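PDB 5T12: phosphoenolpyruvate--protein phosphotransferase from Escherichia coli, which probably transfers the phosphoryl group of phosphoenolpyruvate to the carrier protein NPr in a nitrogen-related phosphotransferase system, here represented by its N-terminal phosphotransfer region. Local coordinates for residues R60-T69 with A189-I197; I72-L80 with R125-L136. The protein carries 1 engineered substitution. One frame throughout, in Å; residues are numbered along the deposited sequence.

Interaction 1: residues R60-T69 with A189-I197; sequences RFAAGAQKET and AIMVRALGI
Part of the seam between the helical and the alpha/beta subdomains of this Enzyme I N-terminal region is formed where Phe61 and Ala65 meet Ala194, in the last turns of helix 187-195. This helix carries the second half of the phosphohistidine signature of PEP-utilising enzymes. The contact is a worked case of an inter-subdomain contact made by apolar packing: its one aromatic ring receives a methyl group on a face and a branch at an edge. Ala194 CB lies 3.9 Å from the centroid of the Phe61 ring and 16° off its normal, a CH-pi contact displaced toward the rim. In the plane of the same ring, Leu195 CD2 reaches the edge at Phe61 CZ, 3.6 Å away. With chi1 at -65°, CG stands beside the backbone N of Phe61, and the ring extends to Ala194, where CE1 comes to 3.2 Å from the backbone O of Ala194. Ala65, poorly ordered, sets CB 3.5 Å from Ala194 CA. Farther along, the methyl CG2 of Thr69 meets CG2 of Ile190 at 3.6 Å. The hydroxyl OG1 of Thr69, turned between its own backbone N and carbonyl carbon (chi1 66°), faces the methyl of Ala194 and is buried without a polar partner. Just past Leu195 a Schellman motif ends the helix, Gly196 with positive phi and Ile197 N hydrogen-bonded to Val192 O. Around this seam, Phe61 meets Phe73 of helix 68-80 edge-to-face and lies nearly parallel to the ring of Tyr57 in helix 36-61, while Arg193 NH1 hydrogen-bonds to the carbonyl oxygens of Ala7, in strand 5-8, and Ala184.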
loop_
_atom_site.group_PDB
_atom_site.type_symbol
_atom_site.label_atom_id
_atom_site.label_comp_id
_atom_site.label_asym_id
_atom_site.label_seq_id
_atom_site.Cartn_x
_atom_site.Cartn_y
_atom_site.Cartn_z
ATOM N N ARG A 60 16.316 -1.853 5.472
ATOM C CA ARG A 60 16.289 -0.398 5.569
ATOM C C ARG A 60 15.664 0.070 6.877
ATOM O O ARG A 60 16.152 1.024 7.493
ATOM C CB ARG A 60 15.522 0.191 4.386
ATOM C CG ARG A 60 16.273 0.179 3.069
ATOM C CD ARG A 60 15.342 0.584 1.944
ATOM N NE ARG A 60 14.410 1.622 2.377
ATOM C CZ ARG A 60 13.359 2.025 1.673
ATOM N NH1 ARG A 60 12.565 2.974 2.149
ATOM N NH2 ARG A 60 13.098 1.477 0.495
ATOM N N PHE A 61 14.582 -0.584 7.312
ATOM C CA PHE A 61 13.876 -0.151 8.512
ATOM C C PHE A 61 14.728 -0.283 9.766
ATOM O O PHE A 61 14.497 0.448 10.735
ATOM C CB PHE A 61 12.582 -0.949 8.687
ATOM C CG PHE A 61 11.569 -0.713 7.603
ATOM C CD1 PHE A 61 11.623 0.427 6.819
ATOM C CD2 PHE A 61 10.562 -1.636 7.369
ATOM C CE1 PHE A 61 10.691 0.642 5.822
ATOM C CE2 PHE A 61 9.628 -1.425 6.374
ATOM C CZ PHE A 61 9.693 -0.285 5.600
ATOM N N ALA A 62 15.710 -1.191 9.764
ATOM C CA ALA A 62 16.575 -1.369 10.927
ATOM C C ALA A 62 17.231 -0.060 11.350
ATOM O O ALA A 62 17.555 0.119 12.530
ATOM C CB ALA A 62 17.640 -2.425 10.628
ATOM N N ALA A 63 17.420 0.866 10.414
ATOM C CA ALA A 63 17.997 2.174 10.717
ATOM C C ALA A 63 16.866 3.181 10.922
ATOM O O ALA A 63 16.230 3.623 9.964
ATOM C CB ALA A 63 18.947 2.609 9.605
ATOM N N GLY A 64 16.591 3.509 12.183
ATOM C CA GLY A 64 15.849 4.702 12.603
ATOM C C GLY A 64 14.323 4.756 12.644
ATOM O O GLY A 64 13.754 5.400 13.528
ATOM N N ALA A 65 13.653 4.109 11.691
ATOM C CA ALA A 65 12.226 4.314 11.480
ATOM C C ALA A 65 11.339 3.372 12.278
ATOM O O ALA A 65 10.186 3.728 12.521
ATOM C CB ALA A 65 11.884 4.182 9.991
ATOM N N GLN A 66 11.840 2.181 12.636
ATOM C CA GLN A 66 11.288 1.227 13.601
ATOM C C GLN A 66 12.210 0.012 13.586
ATOM O O GLN A 66 12.664 -0.401 12.514
ATOM C CB GLN A 66 9.855 0.761 13.271
ATOM C CG GLN A 66 8.654 1.684 13.598
ATOM C CD GLN A 66 8.211 1.670 15.045
ATOM O OE1 GLN A 66 8.450 2.618 15.795
ATOM N NE2 GLN A 66 7.514 0.615 15.431
ATOM N N LYS A 67 12.526 -0.555 14.746
ATOM C CA LYS A 67 13.054 -1.914 14.758
ATOM C C LYS A 67 11.946 -2.952 14.828
ATOM O O LYS A 67 12.167 -4.109 14.448
ATOM C CB LYS A 67 14.021 -2.116 15.930
ATOM C CG LYS A 67 15.474 -1.767 15.616
ATOM C CD LYS A 67 16.262 -2.980 15.126
ATOM C CE LYS A 67 17.516 -2.568 14.361
ATOM N NZ LYS A 67 18.388 -1.651 15.143
ATOM N N GLU A 68 10.762 -2.553 15.294
ATOM C CA GLU A 68 9.625 -3.462 15.339
ATOM C C GLU A 68 9.173 -3.838 13.934
ATOM O O GLU A 68 8.968 -5.018 13.629
ATOM C CB GLU A 68 8.488 -2.814 16.131
ATOM C CG GLU A 68 8.929 -2.289 17.493
ATOM C CD GLU A 68 7.959 -1.284 18.088
ATOM O OE1 GLU A 68 7.261 -0.597 17.315
ATOM O OE2 GLU A 68 7.898 -1.179 19.331
ATOM N N THR A 69 9.023 -2.841 13.056
ATOM C CA THR A 69 8.607 -3.121 11.686
ATOM C C THR A 69 9.701 -3.830 10.900
ATOM O O THR A 69 9.397 -4.599 9.980
ATOM C CB THR A 69 8.206 -1.830 10.974
ATOM O OG1 THR A 69 9.356 -0.989 10.815
ATOM C CG2 THR A 69 7.140 -1.095 11.768
ATOM N N ALA A 189 -0.286 4.113 9.606
ATOM C CA ALA A 189 0.517 5.276 9.974
ATOM C C ALA A 189 1.929 4.864 10.366
ATOM O O ALA A 189 2.893 5.599 10.116
ATOM C CB ALA A 189 -0.156 6.037 11.116
ATOM N N ILE A 190 2.073 3.691 10.985
ATOM C CA ILE A 190 3.400 3.197 11.335
ATOM C C ILE A 190 4.191 2.847 10.080
ATOM O O ILE A 190 5.417 3.017 10.041
ATOM C CB ILE A 190 3.279 1.993 12.291
ATOM C CG1 ILE A 190 2.616 2.416 13.604
ATOM C CG2 ILE A 190 4.638 1.378 12.564
ATOM C CD1 ILE A 190 2.522 1.303 14.630
ATOM N N MET A 191 3.513 2.378 9.030
ATOM C CA MET A 191 4.214 1.973 7.816
ATOM C C MET A 191 4.711 3.178 7.026
ATOM O O MET A 191 5.839 3.170 6.520
ATOM C CB MET A 191 3.305 1.099 6.948
ATOM C CG MET A 191 2.957 -0.247 7.565
ATOM S SD MET A 191 1.876 -1.245 6.519
ATOM C CE MET A 191 2.970 -1.628 5.151
ATOM N N VAL A 192 3.886 4.222 6.900
ATOM C CA VAL A 192 4.297 5.386 6.121
ATOM C C VAL A 192 5.450 6.115 6.799
ATOM O O VAL A 192 6.318 6.680 6.123
ATOM C CB VAL A 192 3.104 6.329 5.867
ATOM C CG1 VAL A 192 2.113 5.686 4.908
ATOM C CG2 VAL A 192 2.422 6.702 7.170
ATOM N N ARG A 193 5.488 6.118 8.135
ATOM C CA ARG A 193 6.640 6.681 8.831
ATOM C C ARG A 193 7.891 5.852 8.575
ATOM O O ARG A 193 8.985 6.404 8.408
ATOM C CB ARG A 193 6.359 6.781 10.330
ATOM C CG ARG A 193 5.433 7.922 10.718
ATOM C CD ARG A 193 5.392 8.115 12.227
ATOM N NE ARG A 193 4.688 7.031 12.904
ATOM C CZ ARG A 193 3.394 7.060 13.210
ATOM N NH1 ARG A 193 2.663 8.121 12.896
ATOM N NH2 ARG A 193 2.831 6.031 13.827
ATOM N N ALA A 194 7.746 4.525 8.535
ATOM C CA ALA A 194 8.882 3.663 8.236
ATOM C C ALA A 194 9.374 3.853 6.808
ATOM O O ALA A 194 10.581 3.773 6.553
ATOM C CB ALA A 194 8.508 2.200 8.477
ATOM N N LEU A 195 8.462 4.110 5.872
ATOM C CA LEU A 195 8.812 4.298 4.471
ATOM C C LEU A 195 9.224 5.728 4.143
ATOM O O LEU A 195 9.719 5.972 3.036
ATOM C CB LEU A 195 7.637 3.889 3.579
ATOM C CG LEU A 195 7.273 2.402 3.589
ATOM C CD1 LEU A 195 5.915 2.175 2.946
ATOM C CD2 LEU A 195 8.344 1.587 2.880
ATOM N N GLY A 196 9.036 6.669 5.063
ATOM C CA GLY A 196 9.429 8.043 4.815
ATOM C C GLY A 196 8.516 8.795 3.875
ATOM O O GLY A 196 8.987 9.635 3.103
ATOM N N ILE A 197 7.218 8.523 3.923
ATOM C CA ILE A 197 6.235 9.169 3.055
ATOM C C ILE A 197 5.552 10.255 3.845
ATOM O O ILE A 197 4.989 9.974 4.922
ATOM C CB ILE A 197 5.214 8.153 2.516
ATOM C CG1 ILE A 197 5.917 6.954 1.880
ATOM C CG2 ILE A 197 4.283 8.823 1.518
ATOM C CD1 ILE A 197 4.964 5.889 1.380
#

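Interaction 2: residues I72-L80 with R125-L136; sequences IFDLYSHLL and RAGDLRALGQRL
Tyr76 OH donates a 2.8 Å hydrogen bond to Asp128 OD2, pinning helix 68-80 to helix 126-140 within the helical subdomain. The bond arrives on the anti side of the carboxylate, 24° out of its plane, and OD2 lies level with the ring edge, whereas ring and carboxylate planes stand 79° apart. Since the axes of segments 72-80 and 126-136, inclined at 60°, come no closer than 12.1 Å, long side chains must span the gap. Tyr76 does this with both its ring and its hydroxyl: while the hydroxyl holds Asp128, Leu132 CD1 sits over one face of the ring on its CD2 side, 3.9 Å from CD2 of Tyr76. A phenylalanine here would lack the hydroxyl and would probably leave Asp128 without this donor, its carboxylate freer to turn. Beside the hydroxyl, Arg125 is bent at chi2 and passes crosswise over the tip of Ile72, its NH1 3.6 Å from Ile72 CD1. Phe54 of helix 36-61 touches both Tyr76 and Leu132, adding a third helix to the core. Farther along both helices, Leu80 CD2 touches Leu136 CD1 at 3.6 Å, the two side chains lying antiparallel.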
loop_
_atom_site.group_PDB
_atom_site.type_symbol
_atom_site.label_atom_id
_atom_site.label_comp_id
_atom_site.label_asym_id
_atom_site.label_seq_id
_atom_site.Cartn_x
_atom_site.Cartn_y
_atom_site.Cartn_z
ATOM N N ILE A 72 8.986 -7.436 11.928
ATOM C CA ILE A 72 7.777 -7.990 11.325
ATOM C C ILE A 72 7.986 -8.231 9.835
ATOM O O ILE A 72 7.573 -9.263 9.292
ATOM C CB ILE A 72 6.575 -7.063 11.587
ATOM C CG1 ILE A 72 6.338 -6.905 13.090
ATOM C CG2 ILE A 72 5.324 -7.607 10.918
ATOM C CD1 ILE A 72 5.105 -6.096 13.434
ATOM N N PHE A 73 8.634 -7.284 9.150
ATOM C CA PHE A 73 8.937 -7.474 7.736
ATOM C C PHE A 73 9.952 -8.589 7.523
ATOM O O PHE A 73 9.974 -9.208 6.453
ATOM C CB PHE A 73 9.443 -6.165 7.127
ATOM C CG PHE A 73 8.371 -5.362 6.445
ATOM C CD1 PHE A 73 7.342 -4.788 7.173
ATOM C CD2 PHE A 73 8.398 -5.177 5.072
ATOM C CE1 PHE A 73 6.356 -4.050 6.543
ATOM C CE2 PHE A 73 7.416 -4.441 4.437
ATOM C CZ PHE A 73 6.393 -3.875 5.174
ATOM N N ASP A 74 10.795 -8.861 8.522
ATOM C CA ASP A 74 11.745 -9.962 8.400
ATOM C C ASP A 74 11.036 -11.309 8.456
ATOM O O ASP A 74 11.342 -12.211 7.667
ATOM C CB ASP A 74 12.802 -9.869 9.500
ATOM C CG ASP A 74 13.902 -10.899 9.337
ATOM O OD1 ASP A 74 14.332 -11.132 8.189
ATOM O OD2 ASP A 74 14.332 -11.479 10.355
ATOM N N LEU A 75 10.084 -11.462 9.381
ATOM C CA LEU A 75 9.335 -12.709 9.481
ATOM C C LEU A 75 8.505 -12.961 8.229
ATOM O O LEU A 75 8.408 -14.099 7.758
ATOM C CB LEU A 75 8.436 -12.684 10.718
ATOM C CG LEU A 75 9.129 -12.678 12.080
ATOM C CD1 LEU A 75 8.105 -12.620 13.202
ATOM C CD2 LEU A 75 10.016 -13.903 12.225
ATOM N N TYR A 76 7.899 -11.909 7.674
ATOM C CA TYR A 76 7.053 -12.086 6.499
ATOM C C TYR A 76 7.868 -12.428 5.259
ATOM O O TYR A 76 7.357 -13.093 4.350
ATOM C CB TYR A 76 6.212 -10.832 6.262
ATOM C CG TYR A 76 5.088 -10.678 7.259
ATOM C CD1 TYR A 76 4.567 -11.784 7.916
ATOM C CD2 TYR A 76 4.548 -9.432 7.546
ATOM C CE1 TYR A 76 3.542 -11.657 8.830
ATOM C CE2 TYR A 76 3.520 -9.293 8.459
ATOM C CZ TYR A 76 3.021 -10.410 9.098
ATOM O OH TYR A 76 1.999 -10.287 10.010
ATOM N N SER A 77 9.127 -11.989 5.200
ATOM C CA SER A 77 9.997 -12.407 4.108
ATOM C C SER A 77 10.295 -13.899 4.178
ATOM O O SER A 77 10.487 -14.544 3.142
ATOM C CB SER A 77 11.293 -11.598 4.125
ATOM O OG SER A 77 11.980 -11.758 5.353
ATOM N N HIS A 78 10.337 -14.463 5.389
ATOM C CA HIS A 78 10.514 -15.902 5.540
ATOM C C HIS A 78 9.224 -16.655 5.237
ATOM O O HIS A 78 9.262 -17.743 4.652
ATOM C CB HIS A 78 11.004 -16.227 6.952
ATOM C CG HIS A 78 12.394 -15.747 7.233
ATOM N ND1 HIS A 78 12.782 -15.267 8.465
ATOM C CD2 HIS A 78 13.491 -15.679 6.441
ATOM C CE1 HIS A 78 14.055 -14.919 8.420
ATOM N NE2 HIS A 78 14.509 -15.159 7.203
ATOM N N LEU A 79 8.078 -16.095 5.635
ATOM C CA LEU A 79 6.798 -16.701 5.283
ATOM C C LEU A 79 6.594 -16.708 3.773
ATOM O O LEU A 79 6.032 -17.659 3.218
ATOM C CB LEU A 79 5.657 -15.954 5.975
ATOM C CG LEU A 79 4.225 -16.394 5.656
ATOM C CD1 LEU A 79 3.967 -17.805 6.162
ATOM C CD2 LEU A 79 3.217 -15.415 6.240
ATOM N N LEU A 80 7.056 -15.657 3.091
ATOM C CA LEU A 80 6.888 -15.578 1.643
ATOM C C LEU A 80 7.803 -16.552 0.910
ATOM O O LEU A 80 7.499 -16.951 -0.220
ATOM C CB LEU A 80 7.144 -14.148 1.165
ATOM C CG LEU A 80 5.991 -13.163 1.363
ATOM C CD1 LEU A 80 6.439 -11.737 1.081
ATOM C CD2 LEU A 80 4.820 -13.545 0.474
ATOM N N ARG A 125 -3.540 -10.174 13.246
ATOM C CA ARG A 125 -2.646 -10.273 12.100
ATOM C C ARG A 125 -3.325 -10.849 10.865
ATOM O O ARG A 125 -2.655 -11.033 9.842
ATOM C CB ARG A 125 -1.418 -11.113 12.458
ATOM C CG ARG A 125 -0.522 -10.460 13.499
ATOM C CD ARG A 125 -0.111 -9.063 13.060
ATOM N NE ARG A 125 0.376 -8.256 14.175
ATOM C CZ ARG A 125 1.660 -8.067 14.460
ATOM N NH1 ARG A 125 2.600 -8.625 13.709
ATOM N NH2 ARG A 125 2.006 -7.315 15.497
ATOM N N ALA A 126 -4.628 -11.136 10.932
ATOM C CA ALA A 126 -5.341 -11.608 9.750
ATOM C C ALA A 126 -5.328 -10.566 8.639
ATOM O O ALA A 126 -5.332 -10.922 7.455
ATOM C CB ALA A 126 -6.778 -11.980 10.116
ATOM N N GLY A 127 -5.307 -9.280 8.998
ATOM C CA GLY A 127 -5.218 -8.238 7.990
ATOM C C GLY A 127 -3.873 -8.194 7.295
ATOM O O GLY A 127 -3.795 -7.840 6.114
ATOM N N ASP A 128 -2.801 -8.544 8.010
ATOM C CA ASP A 128 -1.480 -8.589 7.392
ATOM C C ASP A 128 -1.433 -9.615 6.269
ATOM O O ASP A 128 -0.799 -9.387 5.233
ATOM C CB ASP A 128 -0.415 -8.906 8.441
ATOM C CG ASP A 128 -0.312 -7.840 9.508
ATOM O OD1 ASP A 128 -1.304 -7.112 9.721
ATOM O OD2 ASP A 128 0.762 -7.731 10.137
ATOM N N LEU A 129 -2.098 -10.758 6.461
ATOM C CA LEU A 129 -2.101 -11.795 5.436
ATOM C C LEU A 129 -2.779 -11.307 4.163
ATOM O O LEU A 129 -2.320 -11.606 3.054
ATOM C CB LEU A 129 -2.787 -13.055 5.964
ATOM C CG LEU A 129 -1.911 -14.071 6.703
ATOM C CD1 LEU A 129 -0.789 -14.560 5.801
ATOM C CD2 LEU A 129 -1.352 -13.497 7.999
ATOM N N ARG A 130 -3.873 -10.554 4.299
ATOM C CA ARG A 130 -4.522 -9.988 3.122
ATOM C C ARG A 130 -3.619 -8.972 2.437
ATOM O O ARG A 130 -3.606 -8.871 1.205
ATOM C CB ARG A 130 -5.856 -9.350 3.509
ATOM C CG ARG A 130 -6.834 -10.316 4.156
ATOM C CD ARG A 130 -8.235 -9.732 4.229
ATOM N NE ARG A 130 -9.157 -10.638 4.910
ATOM C CZ ARG A 130 -9.767 -11.663 4.323
ATOM N NH1 ARG A 130 -9.555 -11.918 3.040
ATOM N NH2 ARG A 130 -10.589 -12.436 5.020
ATOM N N ALA A 131 -2.849 -8.213 3.223
ATOM C CA ALA A 131 -1.900 -7.267 2.643
ATOM C C ALA A 131 -0.818 -7.991 1.852
ATOM O O ALA A 131 -0.441 -7.555 0.759
ATOM C CB ALA A 131 -1.279 -6.406 3.742
ATOM N N LEU A 132 -0.302 -9.099 2.395
ATOM C CA LEU A 132 0.676 -9.893 1.657
ATOM C C LEU A 132 0.074 -10.450 0.375
ATOM O O LEU A 132 0.747 -10.512 -0.661
ATOM C CB LEU A 132 1.209 -11.026 2.535
ATOM C CG LEU A 132 2.514 -10.773 3.296
ATOM C CD1 LEU A 132 2.369 -9.622 4.281
ATOM C CD2 LEU A 132 2.974 -12.037 4.009
ATOM N N GLY A 133 -1.194 -10.863 0.424
ATOM C CA GLY A 133 -1.865 -11.291 -0.791
ATOM C C GLY A 133 -2.040 -10.158 -1.782
ATOM O O GLY A 133 -1.863 -10.342 -2.988
ATOM N N GLN A 134 -2.393 -8.969 -1.284
ATOM C CA GLN A 134 -2.466 -7.791 -2.145
ATOM C C GLN A 134 -1.128 -7.519 -2.817
ATOM O O GLN A 134 -1.079 -7.174 -4.005
ATOM C CB GLN A 134 -2.909 -6.576 -1.329
ATOM C CG GLN A 134 -4.379 -6.575 -0.946
ATOM C CD GLN A 134 -5.243 -5.868 -1.969
ATOM O OE1 GLN A 134 -5.943 -6.504 -2.756
ATOM N NE2 GLN A 134 -5.199 -4.541 -1.962
ATOM N N ARG A 135 -0.030 -7.676 -2.075
ATOM C CA ARG A 135 1.290 -7.439 -2.650
ATOM C C ARG A 135 1.653 -8.521 -3.659
ATOM O O ARG A 135 2.310 -8.240 -4.669
ATOM C CB ARG A 135 2.338 -7.363 -1.540
ATOM C CG ARG A 135 3.618 -6.654 -1.946
ATOM C CD ARG A 135 3.333 -5.215 -2.335
ATOM N NE ARG A 135 4.506 -4.549 -2.892
ATOM C CZ ARG A 135 4.487 -3.338 -3.442
ATOM N NH1 ARG A 135 3.352 -2.657 -3.510
ATOM N NH2 ARG A 135 5.602 -2.811 -3.925
ATOM N N LEU A 136 1.238 -9.764 -3.402
ATOM C CA LEU A 136 1.457 -10.838 -4.366
ATOM C C LEU A 136 0.760 -10.534 -5.686
ATOM O O LEU A 136 1.341 -10.705 -6.765
ATOM C CB LEU A 136 0.967 -12.167 -3.787
ATOM C CG LEU A 136 2.033 -13.163 -3.325
ATOM C CD1 LEU A 136 3.124 -12.454 -2.544
ATOM C CD2 LEU A 136 1.406 -14.267 -2.487
#

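In the fold
Helix 68-80 serves both contacts: its first turn borders the subdomain seam of interaction 1, and its later turns build the helical core of interaction 2; the centres of the two interactions lie about 16 Å apart. Along the chain, interaction 2 is nested inside the loop that interaction 1 closes. Phe73 couples them, its CG 4.1 Å from Phe61 CE2 and its CZ 4.1 Å from Met191 CE. A second route runs through the signature helix 187-195. Interaction 1 uses this helix directly; interaction 2 reaches it where Asp128 touches Gln187, which stands in the place of the signature's phosphohistidine and is thus probably the engineered position.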